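Local coordinates for TPR repeat-containing protein YrrB (Bacillus subtilis, PDB 2Q7F) that probably mediates, as a TPR protein, complex formation among RNA sulfuration components, RNA processing components and aminoacyl-tRNA synthetases, at residues Ala45-Ile50 against Ile61-Leu66; Arg75-Tyr80 against Asn99-Lys104; Phe165-Ala170 against Ser180-Val185. One frame throughout, in Å; residues are numbered along the deposited sequence.

In the fold
The three contacts follow one another from the N terminus, and none nests in or crosses another. Contact 1 closes the loop between helices 46-50 and 57-69 and ties TPR 1 to TPR 2. Contact 2 closes a longer loop, from helix 73-86 to helix 91-103, and ties TPR 2 to TPR 3. These two touch directly, because helices 57-69 and 73-86 pack together by a hydrogen bond and by apolar and aromatic contacts. Contact 3 lies on the opposite side of the chain's centre, about 31 Å from contact 2 between centres. It closes the short hairpin between helices 159-172 and 176-188, both within TPR 5.

Contact 1. Residues Ala45-Ile50 against Ile61-Leu66; sequences AFTKAI and INFANL
Phe46 meets Asn62 with the edge of its ring. CD2 of Phe46 lies 3.4 Å from Asn62 CB, near the ring plane, and CE2 of Phe46 follows at 3.6 Å from the same CB. The ring and the Asn62 amide are turned 88° apart, so the two groups cross rather than stack. The amide itself makes no hydrogen bond to residues 45-50. The root of the Phe46 side chain has a second partner: its CB is 3.8 Å from Phe63 CD1. Phe63 swings its ring away from its own backbone N (chi1 -168°), which carries CD1 and CE1 towards the short helix. Thr47 OG1, which has a weak hydrogen bond to Glu44 OE1, comes within 4.2 Å of Phe63 CE1. Ile50 reaches across with CD1, which stops 4.2 Å from Phe63 CB. With an alanine in place of Phe46, the methylene of Asn62 would probably lose the ring edge packed against it, and a gap would open beside it. Helix 46-50 is weakly bonded and runs antiparallel to the 61-66 segment, with the axes at 157°. It lies in TPR 1, and helix 57-69 in TPR 2. Phe63 also packs edge-to-face with Phe79 of helix 73-86, and Ile50 touches Phe79 too, as well as Pro59 and Tyr60 of helix 57-69.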
loop_
_atom_site.group_PDB
_atom_site.type_symbol
_atom_site.label_atom_id
_atom_site.label_comp_id
_atom_site.label_asym_id
_atom_site.label_seq_id
_atom_site.Cartn_x
_atom_site.Cartn_y
_atom_site.Cartn_z
ATOM N N ALA A 45 -17.173 24.496 -11.777
ATOM C CA ALA A 45 -15.840 24.838 -12.265
ATOM C C ALA A 45 -15.298 23.774 -13.214
ATOM O O ALA A 45 -15.113 24.017 -14.407
ATOM C CB ALA A 45 -14.887 25.048 -11.098
ATOM N N PHE A 46 -15.047 22.594 -12.662
ATOM C CA PHE A 46 -14.425 21.477 -13.389
ATOM C C PHE A 46 -15.226 21.089 -14.631
ATOM O O PHE A 46 -14.658 20.679 -15.644
ATOM C CB PHE A 46 -14.280 20.255 -12.473
ATOM C CG PHE A 46 -13.438 20.495 -11.244
ATOM C CD1 PHE A 46 -13.890 21.322 -10.211
ATOM C CD2 PHE A 46 -12.207 19.869 -11.103
ATOM C CE1 PHE A 46 -13.111 21.538 -9.068
ATOM C CE2 PHE A 46 -11.423 20.071 -9.967
ATOM C CZ PHE A 46 -11.875 20.906 -8.948
ATOM N N THR A 47 -16.544 21.226 -14.537
ATOM C CA THR A 47 -17.450 20.896 -15.626
ATOM C C THR A 47 -17.252 21.820 -16.828
ATOM O O THR A 47 -17.066 21.347 -17.950
ATOM C CB THR A 47 -18.920 20.968 -15.164
ATOM O OG1 THR A 47 -19.016 20.535 -13.799
ATOM C CG2 THR A 47 -19.809 20.104 -16.047
ATOM N N LYS A 48 -17.292 23.130 -16.592
ATOM C CA LYS A 48 -17.138 24.105 -17.671
ATOM C C LYS A 48 -15.716 24.112 -18.239
ATOM O O LYS A 48 -15.531 24.285 -19.447
ATOM C CB LYS A 48 -17.559 25.509 -17.221
ATOM C CG LYS A 48 -17.801 26.485 -18.384
ATOM C CD LYS A 48 -18.714 27.638 -17.985
ATOM C CE LYS A 48 -19.107 28.479 -19.192
ATOM N NZ LYS A 48 -20.086 29.543 -18.820
ATOM N N ALA A 49 -14.726 23.910 -17.366
ATOM C CA ALA A 49 -13.325 23.793 -17.780
ATOM C C ALA A 49 -13.148 22.738 -18.877
ATOM O O ALA A 49 -12.297 22.892 -19.750
ATOM C CB ALA A 49 -12.430 23.486 -16.586
ATOM N N ILE A 50 -13.965 21.682 -18.830
ATOM C CA ILE A 50 -13.992 20.659 -19.881
ATOM C C ILE A 50 -14.543 21.215 -21.204
ATOM O O ILE A 50 -13.983 20.939 -22.266
ATOM C CB ILE A 50 -14.762 19.368 -19.429
ATOM C CG1 ILE A 50 -14.014 18.668 -18.282
ATOM C CG2 ILE A 50 -14.972 18.398 -20.598
ATOM C CD1 ILE A 50 -14.706 17.432 -17.727
ATOM N N ILE A 61 -9.396 14.538 -15.728
ATOM C CA ILE A 61 -8.781 13.901 -14.563
ATOM C C ILE A 61 -9.244 14.577 -13.273
ATOM O O ILE A 61 -9.640 13.899 -12.323
ATOM C CB ILE A 61 -7.232 13.889 -14.629
ATOM C CG1 ILE A 61 -6.749 13.224 -15.922
ATOM C CG2 ILE A 61 -6.664 13.175 -13.411
ATOM C CD1 ILE A 61 -5.265 13.396 -16.195
ATOM N N ASN A 62 -9.208 15.906 -13.256
ATOM C CA ASN A 62 -9.658 16.668 -12.101
ATOM C C ASN A 62 -11.097 16.378 -11.729
ATOM O O ASN A 62 -11.416 16.250 -10.541
ATOM C CB ASN A 62 -9.501 18.156 -12.350
ATOM C CG ASN A 62 -8.066 18.590 -12.402
ATOM O OD1 ASN A 62 -7.756 19.634 -12.973
ATOM N ND2 ASN A 62 -7.172 17.799 -11.815
ATOM N N PHE A 63 -11.963 16.271 -12.739
ATOM C CA PHE A 63 -13.367 15.981 -12.487
ATOM C C PHE A 63 -13.542 14.573 -11.936
ATOM O O PHE A 63 -14.369 14.353 -11.050
ATOM C CB PHE A 63 -14.232 16.198 -13.731
ATOM C CG PHE A 63 -15.719 16.192 -13.445
ATOM C CD1 PHE A 63 -16.252 16.960 -12.410
ATOM C CD2 PHE A 63 -16.585 15.427 -14.212
ATOM C CE1 PHE A 63 -17.626 16.954 -12.146
ATOM C CE2 PHE A 63 -17.962 15.412 -13.949
ATOM C CZ PHE A 63 -18.480 16.175 -12.922
ATOM N N ALA A 64 -12.744 13.636 -12.447
ATOM C CA ALA A 64 -12.731 12.258 -11.958
ATOM C C ALA A 64 -12.228 12.165 -10.512
ATOM O O ALA A 64 -12.777 11.404 -9.707
ATOM C CB ALA A 64 -11.910 11.380 -12.873
ATOM N N ASN A 65 -11.193 12.942 -10.189
ATOM C CA ASN A 65 -10.735 13.085 -8.801
ATOM C C ASN A 65 -11.835 13.609 -7.881
ATOM O O ASN A 65 -11.964 13.172 -6.740
ATOM C CB ASN A 65 -9.501 13.992 -8.706
ATOM C CG ASN A 65 -8.273 13.394 -9.380
ATOM O OD1 ASN A 65 -8.214 12.195 -9.645
ATOM N ND2 ASN A 65 -7.286 14.241 -9.675
ATOM N N LEU A 66 -12.627 14.547 -8.380
ATOM C CA LEU A 66 -13.714 15.096 -7.597
ATOM C C LEU A 66 -14.777 14.007 -7.394
ATOM O O LEU A 66 -15.215 13.769 -6.269
ATOM C CB LEU A 66 -14.266 16.347 -8.285
ATOM C CG LEU A 66 -15.274 17.340 -7.674
ATOM C CD1 LEU A 66 -16.673 17.086 -8.200
ATOM C CD2 LEU A 66 -15.265 17.410 -6.153
#

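Contact 2. Residues Arg75-Tyr80 against Asn99-Lys104; sequences RALAFY and NVYVVK
Leu77 and Val100 are the nearest CA pair, 7.6 Å apart. The helical segments run antiparallel at 154°, and their axes come no nearer than 10.9 Å. At that spacing the side chains do the touching. Val100 is the main partner from helix 91-103, and its two methyls take different neighbours. CG1 lies opposite the backbone N (chi1 174°) and faces Leu77, where Leu77 CD1 is 3.8 Å from Val100 CG1 and Leu77 CG is equally near. CG2 of Val100 turns to the other side and meets the edge of the Tyr80 ring, 4.2 Å from Tyr80 CE2. Ala76 adds its methyl at a longer range, with CB 4.5 Å from Val100 CG2. This is packing between successive TPR units: the second helix of TPR 2 lies against the first helix of TPR 3, as in the stacked helices of a TPR superhelix. The other branch of Leu77 extends the contact to Tyr101, with CD2 of Leu77 3.9 Å from Tyr101 CE2. The CB of Tyr101 does not point at helix 73-86, but the end of its ring comes nearer. That ring also touches Glu109 and Met113 of helix 107-120. The Tyr80 hydroxyl is hydrogen-bonded to Asn65 OD1 of helix 57-69, while the Tyr80 ring also rests on Ala93 and Ala97. Just past the end of helix 91-103, Lys104 NZ forms a salt bridge with Glu74 OE1 of helix 73-86.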
loop_
_atom_site.group_PDB
_atom_site.type_symbol
_atom_site.label_atom_id
_atom_site.label_comp_id
_atom_site.label_asym_id
_atom_site.label_seq_id
_atom_site.Cartn_x
_atom_site.Cartn_y
_atom_site.Cartn_z
ATOM N N ARG A 75 -18.554 6.581 -12.324
ATOM C CA ARG A 75 -18.467 7.744 -13.171
ATOM C C ARG A 75 -17.036 8.300 -13.183
ATOM O O ARG A 75 -16.545 8.712 -14.229
ATOM C CB ARG A 75 -19.486 8.788 -12.742
ATOM C CG ARG A 75 -19.843 9.794 -13.820
ATOM C CD ARG A 75 -20.937 10.718 -13.313
ATOM N NE ARG A 75 -21.220 11.804 -14.247
ATOM C CZ ARG A 75 -21.533 13.048 -13.893
ATOM N NH1 ARG A 75 -21.586 13.377 -12.609
ATOM N NH2 ARG A 75 -21.781 13.967 -14.829
ATOM N N ALA A 76 -16.362 8.281 -12.035
ATOM C CA ALA A 76 -14.933 8.622 -11.979
ATOM C C ALA A 76 -14.132 7.809 -13.011
ATOM O O ALA A 76 -13.298 8.374 -13.764
ATOM C CB ALA A 76 -14.370 8.419 -10.561
ATOM N N LEU A 77 -14.408 6.501 -13.056
ATOM C CA LEU A 77 -13.771 5.582 -14.004
ATOM C C LEU A 77 -14.048 5.927 -15.449
ATOM O O LEU A 77 -13.185 5.734 -16.302
ATOM C CB LEU A 77 -14.185 4.128 -13.745
ATOM C CG LEU A 77 -13.501 3.447 -12.550
ATOM C CD1 LEU A 77 -14.153 2.106 -12.210
ATOM C CD2 LEU A 77 -11.972 3.307 -12.722
ATOM N N ALA A 78 -15.245 6.428 -15.724
ATOM C CA ALA A 78 -15.585 6.842 -17.074
ATOM C C ALA A 78 -14.802 8.090 -17.467
ATOM O O ALA A 78 -14.400 8.233 -18.612
ATOM C CB ALA A 78 -17.057 7.057 -17.209
ATOM N N PHE A 79 -14.555 8.979 -16.516
ATOM C CA PHE A 79 -13.773 10.178 -16.817
ATOM C C PHE A 79 -12.274 9.901 -16.964
ATOM O O PHE A 79 -11.646 10.449 -17.865
ATOM C CB PHE A 79 -14.055 11.290 -15.813
ATOM C CG PHE A 79 -15.309 12.056 -16.110
ATOM C CD1 PHE A 79 -15.295 13.111 -17.018
ATOM C CD2 PHE A 79 -16.507 11.710 -15.511
ATOM C CE1 PHE A 79 -16.447 13.812 -17.310
ATOM C CE2 PHE A 79 -17.672 12.417 -15.798
ATOM C CZ PHE A 79 -17.633 13.478 -16.703
ATOM N N TYR A 80 -11.716 9.040 -16.098
ATOM C CA TYR A 80 -10.324 8.576 -16.243
ATOM C C TYR A 80 -10.158 7.894 -17.585
ATOM O O TYR A 80 -9.147 8.085 -18.259
ATOM C CB TYR A 80 -9.909 7.604 -15.133
ATOM C CG TYR A 80 -9.804 8.210 -13.756
ATOM C CD1 TYR A 80 -8.988 9.344 -13.514
ATOM C CD2 TYR A 80 -10.504 7.655 -12.678
ATOM C CE1 TYR A 80 -8.894 9.904 -12.234
ATOM C CE2 TYR A 80 -10.415 8.212 -11.393
ATOM C CZ TYR A 80 -9.612 9.326 -11.185
ATOM O OH TYR A 80 -9.530 9.863 -9.919
ATOM N N ASN A 99 -6.829 3.758 -7.506
ATOM C CA ASN A 99 -7.434 3.961 -6.197
ATOM C C ASN A 99 -8.908 3.532 -6.151
ATOM O O ASN A 99 -9.368 2.981 -5.149
ATOM C CB ASN A 99 -7.259 5.405 -5.740
ATOM C CG ASN A 99 -5.860 5.681 -5.222
ATOM O OD1 ASN A 99 -5.187 6.637 -5.642
ATOM N ND2 ASN A 99 -5.404 4.839 -4.306
ATOM N N VAL A 100 -9.634 3.764 -7.239
ATOM C CA VAL A 100 -11.029 3.345 -7.319
ATOM C C VAL A 100 -11.097 1.820 -7.244
ATOM O O VAL A 100 -11.907 1.256 -6.515
ATOM C CB VAL A 100 -11.710 3.871 -8.612
ATOM C CG1 VAL A 100 -13.130 3.301 -8.772
ATOM C CG2 VAL A 100 -11.745 5.397 -8.604
ATOM N N TYR A 101 -10.209 1.173 -7.989
ATOM C CA TYR A 101 -10.114 -0.268 -8.006
ATOM C C TYR A 101 -9.754 -0.810 -6.631
ATOM O O TYR A 101 -10.223 -1.883 -6.240
ATOM C CB TYR A 101 -9.117 -0.726 -9.070
ATOM C CG TYR A 101 -9.720 -0.780 -10.449
ATOM C CD1 TYR A 101 -10.713 -1.714 -10.760
ATOM C CD2 TYR A 101 -9.304 0.090 -11.451
ATOM C CE1 TYR A 101 -11.279 -1.772 -12.038
ATOM C CE2 TYR A 101 -9.871 0.043 -12.739
ATOM C CZ TYR A 101 -10.858 -0.887 -13.022
ATOM O OH TYR A 101 -11.423 -0.943 -14.284
ATOM N N VAL A 102 -8.935 -0.058 -5.900
ATOM C CA VAL A 102 -8.543 -0.451 -4.548
ATOM C C VAL A 102 -9.767 -0.418 -3.637
ATOM O O VAL A 102 -10.042 -1.384 -2.922
ATOM C CB VAL A 102 -7.388 0.431 -3.994
ATOM C CG1 VAL A 102 -7.296 0.336 -2.495
ATOM C CG2 VAL A 102 -6.072 0.009 -4.607
ATOM N N VAL A 103 -10.513 0.681 -3.693
ATOM C CA VAL A 103 -11.682 0.845 -2.842
ATOM C C VAL A 103 -12.665 -0.295 -3.100
ATOM O O VAL A 103 -13.288 -0.802 -2.183
ATOM C CB VAL A 103 -12.338 2.233 -3.027
ATOM C CG1 VAL A 103 -13.633 2.343 -2.226
ATOM C CG2 VAL A 103 -11.376 3.310 -2.600
ATOM N N LYS A 104 -12.757 -0.720 -4.349
ATOM C CA LYS A 104 -13.685 -1.774 -4.734
ATOM C C LYS A 104 -13.017 -3.137 -4.590
ATOM O O LYS A 104 -13.600 -4.162 -4.952
ATOM C CB LYS A 104 -14.163 -1.558 -6.178
ATOM C CG LYS A 104 -14.799 -0.188 -6.453
ATOM C CD LYS A 104 -15.258 -0.063 -7.903
ATOM C CE LYS A 104 -16.552 -0.856 -8.171
ATOM N NZ LYS A 104 -17.787 -0.016 -8.167
#

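Contact 3. Residues Phe165-Ala170 against Ser180-Val185; sequences FGMCLA and SQFAAV
Phe165 and Gln181 are brought together by their torsions. The Phe165 ring points away from its own backbone N (chi1 -173°), which sets CD2 and CE2 beside the glutamine. A bend at chi2 (-62°) brings the Gln181 amide to the Phe165 ring. NE2 of Gln181 lies 3.9 Å from Phe165 CE2, at the edge, near the ring plane and not over a face. The amide and ring planes are 50° apart. Leu169 completes this group. Its CD1 sits over the centre of one face of the Phe165 ring and also lies 3.8 Å from Gln181 CG. The methylene CG of Gln181 thus rests against both Leu169 CD1 and Phe165 CD2, which meet it from one side.

On the other flank, Phe182 extends its ring to the backbone of the partner helix. CZ of Phe182 is 3.5 Å from Gly166 C, and the same CZ is 3.7 Å from Met167 N. The absence of a side chain at Gly166 permits this. A CB there would fall about 2.6 Å from Phe182 CE1. Gly166 CA also lies 4.1 Å from Gln181 CB. Met167 CG and Ala170 CB lie alongside the Phe182 ring. A small residue in the first helix facing an aromatic one in the second fits the TPR signature, and both helices belong to TPR 5. Phe182 reaches on to Asn198 and Thr202 of helix 193-205.

No hydrogen bond crosses between the two segments. The antiparallel pair is held by shape and apolar contact, with Gln181 lending its methylenes. Its OE1 takes a hydrogen bond from Arg162 NH1 in helix 159-172, which probably fixes how the amide is turned.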
loop_
_atom_site.group_PDB
_atom_site.type_symbol
_atom_site.label_atom_id
_atom_site.label_comp_id
_atom_site.label_asym_id
_atom_site.label_seq_id
_atom_site.Cartn_x
_atom_site.Cartn_y
_atom_site.Cartn_z
ATOM N N PHE A 165 6.789 -3.760 4.457
ATOM C CA PHE A 165 8.087 -4.199 3.950
ATOM C C PHE A 165 8.634 -5.324 4.840
ATOM O O PHE A 165 9.071 -6.370 4.344
ATOM C CB PHE A 165 9.052 -3.008 3.873
ATOM C CG PHE A 165 10.371 -3.317 3.214
ATOM C CD1 PHE A 165 10.447 -4.171 2.117
ATOM C CD2 PHE A 165 11.539 -2.716 3.676
ATOM C CE1 PHE A 165 11.677 -4.447 1.503
ATOM C CE2 PHE A 165 12.778 -2.984 3.070
ATOM C CZ PHE A 165 12.847 -3.850 1.981
ATOM N N GLY A 166 8.569 -5.114 6.152
ATOM C CA GLY A 166 8.971 -6.128 7.120
ATOM C C GLY A 166 8.370 -7.489 6.820
ATOM O O GLY A 166 9.103 -8.478 6.673
ATOM N N MET A 167 7.038 -7.530 6.714
ATOM C CA MET A 167 6.297 -8.783 6.535
ATOM C C MET A 167 6.691 -9.472 5.244
ATOM O O MET A 167 6.715 -10.702 5.148
ATOM C CB MET A 167 4.791 -8.529 6.531
ATOM C CG MET A 167 4.163 -8.405 7.902
ATOM S SD MET A 167 2.361 -8.403 7.798
ATOM C CE MET A 167 2.006 -10.166 7.812
ATOM N N CYS A 168 6.997 -8.674 4.227
ATOM C CA CYS A 168 7.342 -9.213 2.916
ATOM C C CYS A 168 8.760 -9.773 2.916
ATOM O O CYS A 168 9.025 -10.830 2.342
ATOM C CB CYS A 168 7.203 -8.135 1.840
ATOM S SG CYS A 168 6.698 -8.758 0.219
ATOM N N LEU A 169 9.667 -9.053 3.567
ATOM C CA LEU A 169 11.043 -9.525 3.782
ATOM C C LEU A 169 11.108 -10.860 4.515
ATOM O O LEU A 169 11.777 -11.785 4.058
ATOM C CB LEU A 169 11.838 -8.483 4.580
ATOM C CG LEU A 169 12.346 -7.240 3.852
ATOM C CD1 LEU A 169 12.692 -6.143 4.853
ATOM C CD2 LEU A 169 13.552 -7.607 2.988
ATOM N N ALA A 170 10.418 -10.943 5.652
ATOM C CA ALA A 170 10.350 -12.169 6.447
ATOM C C ALA A 170 9.763 -13.312 5.634
ATOM O O ALA A 170 10.148 -14.467 5.781
ATOM C CB ALA A 170 9.520 -11.941 7.703
ATOM N N SER A 180 15.077 -5.969 11.483
ATOM C CA SER A 180 15.559 -4.596 11.329
ATOM C C SER A 180 14.387 -3.641 11.158
ATOM O O SER A 180 14.284 -2.637 11.868
ATOM C CB SER A 180 16.502 -4.472 10.127
ATOM O OG SER A 180 17.634 -5.298 10.288
ATOM N N GLN A 181 13.499 -3.976 10.226
ATOM C CA GLN A 181 12.339 -3.141 9.940
ATOM C C GLN A 181 11.289 -3.180 11.057
ATOM O O GLN A 181 10.831 -2.125 11.501
ATOM C CB GLN A 181 11.724 -3.474 8.572
ATOM C CG GLN A 181 12.660 -3.263 7.379
ATOM C CD GLN A 181 13.108 -1.820 7.201
ATOM O OE1 GLN A 181 12.528 -0.896 7.772
ATOM N NE2 GLN A 181 14.152 -1.621 6.399
ATOM N N PHE A 182 10.930 -4.378 11.524
ATOM C CA PHE A 182 9.978 -4.505 12.643
ATOM C C PHE A 182 10.394 -3.661 13.857
ATOM O O PHE A 182 9.541 -3.057 14.515
ATOM C CB PHE A 182 9.777 -5.966 13.074
ATOM C CG PHE A 182 9.088 -6.833 12.048
ATOM C CD1 PHE A 182 8.029 -6.347 11.284
ATOM C CD2 PHE A 182 9.484 -8.158 11.866
ATOM C CE1 PHE A 182 7.394 -7.160 10.340
ATOM C CE2 PHE A 182 8.852 -8.974 10.929
ATOM C CZ PHE A 182 7.804 -8.473 10.166
ATOM N N ALA A 183 11.700 -3.621 14.135
ATOM C CA ALA A 183 12.254 -2.846 15.251
ATOM C C ALA A 183 12.046 -1.347 15.065
ATOM O O ALA A 183 11.647 -0.649 16.000
ATOM C CB ALA A 183 13.726 -3.158 15.447
ATOM N N ALA A 184 12.307 -0.858 13.856
ATOM C CA ALA A 184 12.129 0.563 13.542
ATOM C C ALA A 184 10.666 1.003 13.683
ATOM O O ALA A 184 10.391 2.124 14.129
ATOM C CB ALA A 184 12.666 0.878 12.151
ATOM N N VAL A 185 9.743 0.108 13.318
ATOM C CA VAL A 185 8.303 0.324 13.504
ATOM C C VAL A 185 7.976 0.458 14.990
ATOM O O VAL A 185 7.163 1.303 15.377
ATOM C CB VAL A 185 7.465 -0.824 12.878
ATOM C CG1 VAL A 185 5.983 -0.717 13.269
ATOM C CG2 VAL A 185 7.621 -0.839 11.354
#